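Local coordinates for protein putative peptidyl-arginine deiminase (PDB 1XKN) that probably hydrolyses the guanidinium group of agmatine or of peptidyl-arginine as a deiminase, at residues 21-26 with 34-39; 100-105 with 138-143; 147-152 with 194-199. One frame throughout, in Å; residues are numbered along the deposited sequence.

Contact 1 (21-26 with 34-39); sequences SWPHKL and EPVPAV
Pro23 lays the CB and CG side of its ring against Val36, the two side chains sliding past each other in opposite directions. Its CB lies 3.9 Å from Val36 CG1, and the same methyl stays almost as near the next ring carbon, with Pro23 CG 4.1 Å from Val36 CG1. Val36 presents this branch because CG1 stands anti to its backbone N (chi1 -177°), while CG2 falls back beside that N. Pro37 supplies the backbone part of the surface: its CA sits 4.2 Å from Pro23 CG, and its carbonyl O reaches the benzo end of the Trp22 indole, 3.8 Å from Trp22 CZ2, in an oblique approach. The indole gets there by an extended first torsion, CG anti to the backbone N (chi1 -158°). Pro23 CD lies over the rim of one indole face, 3.4 Å above the plane. No hydrogen bond crosses; what meets is the Pro23-Val36 apolar pair and the Pro37 carbonyl at the indole. Within 21-26, His24 ND1 makes a weak bond to Trp22 O, which lies in the imidazole plane. The contact closes the loop between strand 15-21 and helix 36-50: Trp22 also packs on Met62 and Ala66 of helix 60-73 and on Ile55 and Val57 of strand 52-57, while Phe40, farther along helix 36-50, touches both Trp22 and Pro23.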
loop_
_atom_site.group_PDB
_atom_site.type_symbol
_atom_site.label_atom_id
_atom_site.label_comp_id
_atom_site.label_asym_id
_atom_site.label_seq_id
_atom_site.Cartn_x
_atom_site.Cartn_y
_atom_site.Cartn_z
ATOM N N SER A 21 -9.772 2.637 -5.605
ATOM C CA SER A 21 -10.060 3.101 -6.958
ATOM C C SER A 21 -10.714 1.890 -7.613
ATOM O O SER A 21 -10.034 0.924 -7.959
ATOM C CB SER A 21 -8.774 3.488 -7.701
ATOM O OG SER A 21 -8.220 4.693 -7.198
ATOM N N TRP A 22 -12.037 1.937 -7.751
ATOM C CA TRP A 22 -12.794 0.833 -8.333
ATOM C C TRP A 22 -12.200 0.389 -9.668
ATOM O O TRP A 22 -11.869 1.218 -10.514
ATOM C CB TRP A 22 -14.260 1.235 -8.506
ATOM C CG TRP A 22 -15.175 0.054 -8.599
ATOM C CD1 TRP A 22 -15.716 -0.484 -9.733
ATOM C CD2 TRP A 22 -15.592 -0.787 -7.517
ATOM N NE1 TRP A 22 -16.439 -1.608 -9.424
ATOM C CE2 TRP A 22 -16.381 -1.818 -8.071
ATOM C CE3 TRP A 22 -15.371 -0.771 -6.132
ATOM C CZ2 TRP A 22 -16.953 -2.831 -7.286
ATOM C CZ3 TRP A 22 -15.940 -1.776 -5.351
ATOM C CH2 TRP A 22 -16.721 -2.792 -5.933
ATOM N N PRO A 23 -12.067 -0.932 -9.871
ATOM C CA PRO A 23 -11.500 -1.489 -11.103
ATOM C C PRO A 23 -12.348 -1.346 -12.359
ATOM O O PRO A 23 -13.572 -1.441 -12.314
ATOM C CB PRO A 23 -11.282 -2.950 -10.740
ATOM C CG PRO A 23 -12.460 -3.229 -9.871
ATOM C CD PRO A 23 -12.472 -2.016 -8.956
ATOM N N HIS A 24 -11.679 -1.124 -13.487
ATOM C CA HIS A 24 -12.366 -1.000 -14.767
ATOM C C HIS A 24 -11.419 -1.233 -15.936
ATOM O O HIS A 24 -11.861 -1.466 -17.057
ATOM C CB HIS A 24 -13.024 0.380 -14.898
ATOM C CG HIS A 24 -12.051 1.517 -14.873
ATOM N ND1 HIS A 24 -11.624 2.109 -13.704
ATOM C CD2 HIS A 24 -11.401 2.154 -15.876
ATOM C CE1 HIS A 24 -10.754 3.063 -13.988
ATOM N NE2 HIS A 24 -10.602 3.110 -15.299
ATOM N N LYS A 25 -10.118 -1.175 -15.672
ATOM C CA LYS A 25 -9.123 -1.377 -16.721
ATOM C C LYS A 25 -8.975 -2.862 -17.064
ATOM O O LYS A 25 -8.258 -3.597 -16.386
ATOM C CB LYS A 25 -7.774 -0.805 -16.279
ATOM C CG LYS A 25 -6.710 -0.796 -17.368
ATOM C CD LYS A 25 -5.404 -0.211 -16.856
ATOM C CE LYS A 25 -4.332 -0.221 -17.937
ATOM N NZ LYS A 25 -3.022 0.263 -17.433
ATOM N N LEU A 26 -9.655 -3.291 -18.123
ATOM C CA LEU A 26 -9.614 -4.682 -18.564
ATOM C C LEU A 26 -8.184 -5.153 -18.830
ATOM O O LEU A 26 -7.856 -6.320 -18.612
ATOM C CB LEU A 26 -10.457 -4.854 -19.831
ATOM C CG LEU A 26 -11.918 -4.407 -19.736
ATOM C CD1 LEU A 26 -12.575 -4.543 -21.100
ATOM C CD2 LEU A 26 -12.658 -5.238 -18.699
ATOM N N GLU A 34 -13.651 -10.460 -15.221
ATOM C CA GLU A 34 -14.934 -10.737 -14.577
ATOM C C GLU A 34 -14.940 -10.964 -13.061
ATOM O O GLU A 34 -15.806 -10.437 -12.364
ATOM C CB GLU A 34 -15.626 -11.906 -15.274
ATOM C CG GLU A 34 -16.257 -11.510 -16.599
ATOM C CD GLU A 34 -17.003 -12.651 -17.249
ATOM O OE1 GLU A 34 -17.766 -13.338 -16.538
ATOM O OE2 GLU A 34 -16.837 -12.851 -18.471
ATOM N N PRO A 35 -13.989 -11.751 -12.533
ATOM C CA PRO A 35 -13.945 -12.005 -11.086
ATOM C C PRO A 35 -13.446 -10.834 -10.235
ATOM O O PRO A 35 -13.724 -10.768 -9.039
ATOM C CB PRO A 35 -12.999 -13.204 -10.969
ATOM C CG PRO A 35 -13.082 -13.860 -12.316
ATOM C CD PRO A 35 -13.104 -12.685 -13.249
ATOM N N VAL A 36 -12.721 -9.913 -10.857
ATOM C CA VAL A 36 -12.128 -8.781 -10.142
ATOM C C VAL A 36 -13.066 -7.868 -9.348
ATOM O O VAL A 36 -12.816 -7.593 -8.174
ATOM C CB VAL A 36 -11.269 -7.933 -11.106
ATOM C CG1 VAL A 36 -10.584 -6.803 -10.351
ATOM C CG2 VAL A 36 -10.228 -8.827 -11.769
ATOM N N PRO A 37 -14.149 -7.375 -9.972
ATOM C CA PRO A 37 -15.076 -6.496 -9.249
ATOM C C PRO A 37 -15.574 -7.090 -7.929
ATOM O O PRO A 37 -15.688 -6.383 -6.928
ATOM C CB PRO A 37 -16.205 -6.274 -10.258
ATOM C CG PRO A 37 -16.125 -7.501 -11.140
ATOM C CD PRO A 37 -14.646 -7.648 -11.330
ATOM N N ALA A 38 -15.860 -8.388 -7.926
ATOM C CA ALA A 38 -16.342 -9.046 -6.715
ATOM C C ALA A 38 -15.296 -9.006 -5.604
ATOM O O ALA A 38 -15.641 -8.902 -4.426
ATOM C CB ALA A 38 -16.736 -10.493 -7.015
ATOM N N VAL A 39 -14.020 -9.087 -5.972
ATOM C CA VAL A 39 -12.957 -9.049 -4.972
ATOM C C VAL A 39 -12.925 -7.668 -4.325
ATOM O O VAL A 39 -12.751 -7.545 -3.110
ATOM C CB VAL A 39 -11.576 -9.361 -5.589
ATOM C CG1 VAL A 39 -10.513 -9.412 -4.492
ATOM C CG2 VAL A 39 -11.626 -10.690 -6.323
#

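Contact 2 (100-105 with 138-143); sequences PNYVIR and ERVAKA
The loop-to-strand junction leading into strand 101-107 packs on helix 131-144 through one valine, Val140, which serves two residues of the other segment. Its CG1 methyl does all the near touching. Tyr102 brings its phenol oxygen to within 3.4 Å of that methyl, OH to Val140 CG1, with the two side chains at about a right angle; the methyl stands oblique to the ring. Pro100 offers the CB and CG side of its ring, also crossing Val140 at about a right angle, and its CB lies 4.1 Å from Val140 CG1. Having CG1 anti to the backbone N (chi1 172°) lets Val140 reach both partners with one branch. Between Pro100 and Tyr102 the chain makes an inverse gamma turn centred on Asn101, marked by a weak 3.2 Å bond from Tyr102 N to Pro100 O. This turn leads into the mixed sheet, where strand 101-107 runs antiparallel to both strand 5-7 and strand 110-119. Although its oxygen touches a methyl, the Tyr102 hydroxyl has a polar partner in Gln144 OE1, a hydrogen bond to the residue just past 138-143. Tyr102 also touches Ile115 of strand 110-119, and Ala141 reaches the same isoleucine from the helix.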
loop_
_atom_site.group_PDB
_atom_site.type_symbol
_atom_site.label_atom_id
_atom_site.label_comp_id
_atom_site.label_asym_id
_atom_site.label_seq_id
_atom_site.Cartn_x
_atom_site.Cartn_y
_atom_site.Cartn_z
ATOM N N PRO A 100 -3.663 9.170 -2.588
ATOM C CA PRO A 100 -3.303 10.247 -1.661
ATOM C C PRO A 100 -2.374 9.888 -0.504
ATOM O O PRO A 100 -2.750 9.160 0.413
ATOM C CB PRO A 100 -4.662 10.748 -1.179
ATOM C CG PRO A 100 -5.459 9.496 -1.114
ATOM C CD PRO A 100 -5.076 8.783 -2.407
ATOM N N ASN A 101 -1.160 10.423 -0.566
ATOM C CA ASN A 101 -0.147 10.209 0.458
ATOM C C ASN A 101 -0.323 11.313 1.502
ATOM O O ASN A 101 0.325 12.357 1.443
ATOM C CB ASN A 101 1.247 10.286 -0.184
ATOM C CG ASN A 101 2.378 9.978 0.789
ATOM O OD1 ASN A 101 3.548 10.141 0.452
ATOM N ND2 ASN A 101 2.035 9.531 1.995
ATOM N N TYR A 102 -1.227 11.074 2.441
ATOM C CA TYR A 102 -1.513 12.022 3.511
ATOM C C TYR A 102 -0.335 12.161 4.461
ATOM O O TYR A 102 0.288 11.170 4.831
ATOM C CB TYR A 102 -2.707 11.540 4.328
ATOM C CG TYR A 102 -4.014 11.521 3.588
ATOM C CD1 TYR A 102 -4.789 12.676 3.477
ATOM C CD2 TYR A 102 -4.498 10.340 3.027
ATOM C CE1 TYR A 102 -6.019 12.651 2.832
ATOM C CE2 TYR A 102 -5.722 10.307 2.380
ATOM C CZ TYR A 102 -6.478 11.461 2.291
ATOM O OH TYR A 102 -7.709 11.426 1.688
ATOM N N VAL A 103 -0.047 13.395 4.857
ATOM C CA VAL A 103 1.017 13.683 5.810
ATOM C C VAL A 103 0.528 14.841 6.670
ATOM O O VAL A 103 -0.371 15.581 6.264
ATOM C CB VAL A 103 2.341 14.122 5.130
ATOM C CG1 VAL A 103 2.956 12.960 4.367
ATOM C CG2 VAL A 103 2.093 15.309 4.210
ATOM N N ILE A 104 1.103 14.987 7.858
ATOM C CA ILE A 104 0.732 16.074 8.753
ATOM C C ILE A 104 1.797 17.148 8.596
ATOM O O ILE A 104 2.991 16.877 8.751
ATOM C CB ILE A 104 0.704 15.625 10.238
ATOM C CG1 ILE A 104 -0.223 14.419 10.409
ATOM C CG2 ILE A 104 0.252 16.785 11.122
ATOM C CD1 ILE A 104 -1.625 14.632 9.871
ATOM N N ARG A 105 1.365 18.363 8.276
ATOM C CA ARG A 105 2.284 19.478 8.092
ATOM C C ARG A 105 2.354 20.349 9.336
ATOM O O ARG A 105 1.328 20.692 9.923
ATOM C CB ARG A 105 1.844 20.336 6.901
ATOM C CG ARG A 105 2.689 21.588 6.694
ATOM C CD ARG A 105 2.289 22.351 5.436
ATOM N NE ARG A 105 0.918 22.853 5.478
ATOM C CZ ARG A 105 0.342 23.524 4.484
ATOM N NH1 ARG A 105 1.022 23.773 3.371
ATOM N NH2 ARG A 105 -0.912 23.943 4.597
ATOM N N GLU A 138 -4.732 15.144 -6.340
ATOM C CA GLU A 138 -5.279 16.494 -6.456
ATOM C C GLU A 138 -6.802 16.512 -6.386
ATOM O O GLU A 138 -7.389 17.402 -5.774
ATOM C CB GLU A 138 -4.816 17.153 -7.760
ATOM C CG GLU A 138 -5.108 18.648 -7.782
ATOM C CD GLU A 138 -4.469 19.374 -8.945
ATOM O OE1 GLU A 138 -4.374 20.619 -8.873
ATOM O OE2 GLU A 138 -4.076 18.715 -9.935
ATOM N N ARG A 139 -7.444 15.534 -7.016
ATOM C CA ARG A 139 -8.897 15.477 -6.991
ATOM C C ARG A 139 -9.379 15.080 -5.594
ATOM O O ARG A 139 -10.437 15.523 -5.148
ATOM C CB ARG A 139 -9.413 14.498 -8.049
ATOM C CG ARG A 139 -9.016 14.855 -9.492
ATOM C CD ARG A 139 -9.840 14.028 -10.478
ATOM N NE ARG A 139 -9.248 13.892 -11.813
ATOM C CZ ARG A 139 -9.202 14.850 -12.733
ATOM N NH1 ARG A 139 -9.709 16.050 -12.481
ATOM N NH2 ARG A 139 -8.675 14.597 -13.925
ATOM N N VAL A 140 -8.598 14.259 -4.894
ATOM C CA VAL A 140 -8.967 13.861 -3.539
ATOM C C VAL A 140 -8.846 15.099 -2.648
ATOM O O VAL A 140 -9.748 15.401 -1.870
ATOM C CB VAL A 140 -8.044 12.740 -2.999
ATOM C CG1 VAL A 140 -8.325 12.493 -1.520
ATOM C CG2 VAL A 140 -8.272 11.459 -3.789
ATOM N N ALA A 141 -7.736 15.823 -2.779
ATOM C CA ALA A 141 -7.516 17.028 -1.985
ATOM C C ALA A 141 -8.650 18.016 -2.222
ATOM O O ALA A 141 -9.117 18.676 -1.292
ATOM C CB ALA A 141 -6.179 17.668 -2.349
ATOM N N LYS A 142 -9.089 18.115 -3.471
ATOM C CA LYS A 142 -10.176 19.018 -3.818
ATOM C C LYS A 142 -11.462 18.569 -3.130
ATOM O O LYS A 142 -12.160 19.372 -2.503
ATOM C CB LYS A 142 -10.378 19.034 -5.335
ATOM C CG LYS A 142 -11.617 19.784 -5.791
ATOM C CD LYS A 142 -11.746 19.739 -7.299
ATOM C CE LYS A 142 -13.023 20.420 -7.756
ATOM N NZ LYS A 142 -13.185 20.341 -9.233
ATOM N N ALA A 143 -11.766 17.280 -3.237
ATOM C CA ALA A 143 -12.977 16.733 -2.632
ATOM C C ALA A 143 -13.031 16.918 -1.119
ATOM O O ALA A 143 -14.096 17.167 -0.563
ATOM C CB ALA A 143 -13.104 15.254 -2.975
#

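Contact 3 (147-152 with 194-199); sequences PMVSTG and RRYLGI
This is a partly buried strand-to-helix contact, made where the end of helix 186-197 comes against an edge strand, 148-152, of the four-stranded mixed sheet, and a single ring, Tyr196, carries it. Thr151 CG2 sits over one face of that ring in a CH-pi contact, 3.6 Å from the Tyr196 centroid and 21° off the ring normal. With Thr151 OG1 lodged between its own backbone N and carbonyl carbon (chi1 70°), the methyl is left to meet the ring, and the hydroxyl bonds to Met153 N. Arg195 CD lies over the rim of the opposite face, and the guanidinium beyond it turns one face to Tyr196 OH, 3.0 Å above its plane. Val149 adds an oblique touch, its CG1 4.1 Å from Tyr196 CE1. The phenol oxygen is joined to the strand backbone through two waters. One donates to Tyr196 OH at 2.7 Å and to Ser150 O at 3.0 Å; the second, in the ring plane, accepts from Tyr196 OH at 2.7 Å and donates to Thr151 O. The hydroxyl thus gives one bond and receives another. Next to 148-152 in the sheet runs the parallel strand 110-119, bonded to it through Ile115 and Asn117, and its Met116 touches both Thr151 and Tyr196.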
loop_
_atom_site.group_PDB
_atom_site.type_symbol
_atom_site.label_atom_id
_atom_site.label_comp_id
_atom_site.label_asym_id
_atom_site.label_seq_id
_atom_site.Cartn_x
_atom_site.Cartn_y
_atom_site.Cartn_z
ATOM N N PRO A 147 -5.108 20.992 1.598
ATOM C CA PRO A 147 -4.027 21.585 0.810
ATOM C C PRO A 147 -3.196 20.458 0.201
ATOM O O PRO A 147 -3.125 19.361 0.763
ATOM C CB PRO A 147 -3.230 22.367 1.851
ATOM C CG PRO A 147 -4.265 22.753 2.850
ATOM C CD PRO A 147 -5.069 21.480 2.988
HETATM N N MSE A 148 -2.583 20.724 -0.947
HETATM C CA MSE A 148 -1.744 19.729 -1.597
HETATM C C MSE A 148 -0.373 20.320 -1.884
HETATM O O MSE A 148 -0.257 21.470 -2.302
HETATM C CB MSE A 148 -2.367 19.255 -2.914
HETATM C CG MSE A 148 -1.491 18.263 -3.675
HETATM SE SE MSE A 148 -2.223 17.697 -5.380
HETATM C CE MSE A 148 -1.712 19.231 -6.433
ATOM N N VAL A 149 0.662 19.527 -1.635
ATOM C CA VAL A 149 2.033 19.932 -1.889
ATOM C C VAL A 149 2.555 18.947 -2.927
ATOM O O VAL A 149 2.337 17.743 -2.796
ATOM C CB VAL A 149 2.897 19.836 -0.607
ATOM C CG1 VAL A 149 4.322 20.290 -0.901
ATOM C CG2 VAL A 149 2.286 20.683 0.504
ATOM N N SER A 150 3.218 19.450 -3.967
ATOM C CA SER A 150 3.754 18.577 -5.017
ATOM C C SER A 150 5.275 18.506 -4.953
ATOM O O SER A 150 5.944 19.525 -4.794
ATOM C CB SER A 150 3.323 19.073 -6.403
ATOM O OG SER A 150 1.927 18.928 -6.596
ATOM N N THR A 151 5.820 17.300 -5.093
ATOM C CA THR A 151 7.267 17.089 -5.025
ATOM C C THR A 151 7.970 17.086 -6.378
ATOM O O THR A 151 9.154 17.413 -6.469
ATOM C CB THR A 151 7.600 15.742 -4.375
ATOM O OG1 THR A 151 7.229 14.686 -5.271
ATOM C CG2 THR A 151 6.847 15.577 -3.069
ATOM N N GLY A 152 7.248 16.684 -7.418
ATOM C CA GLY A 152 7.832 16.629 -8.744
ATOM C C GLY A 152 8.675 15.383 -8.951
ATOM O O GLY A 152 9.300 15.212 -10.000
ATOM N N ARG A 194 13.381 12.902 3.104
ATOM C CA ARG A 194 13.532 13.588 4.382
ATOM C C ARG A 194 12.702 14.865 4.376
ATOM O O ARG A 194 11.969 15.145 5.325
ATOM C CB ARG A 194 14.996 13.939 4.648
ATOM C CG ARG A 194 15.825 12.768 5.125
ATOM C CD ARG A 194 17.154 13.236 5.689
ATOM N NE ARG A 194 17.857 12.138 6.346
ATOM C CZ ARG A 194 18.520 11.181 5.708
ATOM N NH1 ARG A 194 18.591 11.182 4.383
ATOM N NH2 ARG A 194 19.101 10.210 6.400
ATOM N N ARG A 195 12.808 15.622 3.290
ATOM C CA ARG A 195 12.095 16.883 3.150
ATOM C C ARG A 195 10.574 16.782 3.178
ATOM O O ARG A 195 9.911 17.484 3.946
ATOM C CB ARG A 195 12.516 17.563 1.847
ATOM C CG ARG A 195 11.766 18.849 1.541
ATOM C CD ARG A 195 12.172 19.381 0.181
ATOM N NE ARG A 195 11.497 20.631 -0.148
ATOM C CZ ARG A 195 11.593 21.241 -1.324
ATOM N NH1 ARG A 195 12.338 20.714 -2.289
ATOM N NH2 ARG A 195 10.942 22.377 -1.537
ATOM N N TYR A 196 10.024 15.908 2.339
ATOM C CA TYR A 196 8.577 15.778 2.227
ATOM C C TYR A 196 7.864 14.760 3.120
ATOM O O TYR A 196 6.649 14.843 3.294
ATOM C CB TYR A 196 8.220 15.534 0.759
ATOM C CG TYR A 196 8.557 16.709 -0.144
ATOM C CD1 TYR A 196 7.924 17.942 0.024
ATOM C CD2 TYR A 196 9.463 16.576 -1.199
ATOM C CE1 TYR A 196 8.171 19.010 -0.843
ATOM C CE2 TYR A 196 9.721 17.640 -2.069
ATOM C CZ TYR A 196 9.069 18.847 -1.890
ATOM O OH TYR A 196 9.279 19.879 -2.775
ATOM N N LEU A 197 8.603 13.810 3.687
ATOM C CA LEU A 197 7.995 12.825 4.570
ATOM C C LEU A 197 8.478 13.007 6.005
ATOM O O LEU A 197 7.925 12.426 6.935
ATOM C CB LEU A 197 8.289 11.402 4.080
ATOM C CG LEU A 197 7.702 11.059 2.705
ATOM C CD1 LEU A 197 8.003 9.608 2.354
ATOM C CD2 LEU A 197 6.196 11.297 2.717
ATOM N N GLY A 198 9.512 13.823 6.176
ATOM C CA GLY A 198 10.038 14.086 7.501
ATOM C C GLY A 198 10.738 12.920 8.169
ATOM O O GLY A 198 10.861 12.891 9.392
ATOM N N ILE A 199 11.196 11.952 7.384
ATOM C CA ILE A 199 11.882 10.810 7.969
ATOM C C ILE A 199 13.350 11.140 8.242
ATOM O O ILE A 199 13.879 12.134 7.732
ATOM C CB ILE A 199 11.741 9.551 7.077
ATOM C CG1 ILE A 199 12.129 9.856 5.630
ATOM C CG2 ILE A 199 10.306 9.043 7.142
ATOM C CD1 ILE A 199 13.623 9.836 5.379
HETATM O O HOH W 1 7.349 21.683 -3.268
HETATM O O HOH W 2 10.584 19.207 -5.029
#

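How the contacts relate
From the N terminus the contacts come in series, with none nested or crossed. Contact 1 closes first, over the short loop that joins strand 15-21 to helix 36-50, and stands apart, its centre about 24 Å from that of contact 2 and about 31 Å from that of contact 3. Contact 2 closes a longer span that includes strand 110-119, and contact 3 the next one, from strand 148-152 to the end of helix 186-197. These last two adjoin: Glu138 CA lies 3.5 Å from Met148 SE (selenomethionine), and Leu197 packs on Asn101 and Val103. Contact 2 joins helix 131-144, and contact 3 helix 186-197, to the sheet holding strands 101-107 and 148-152.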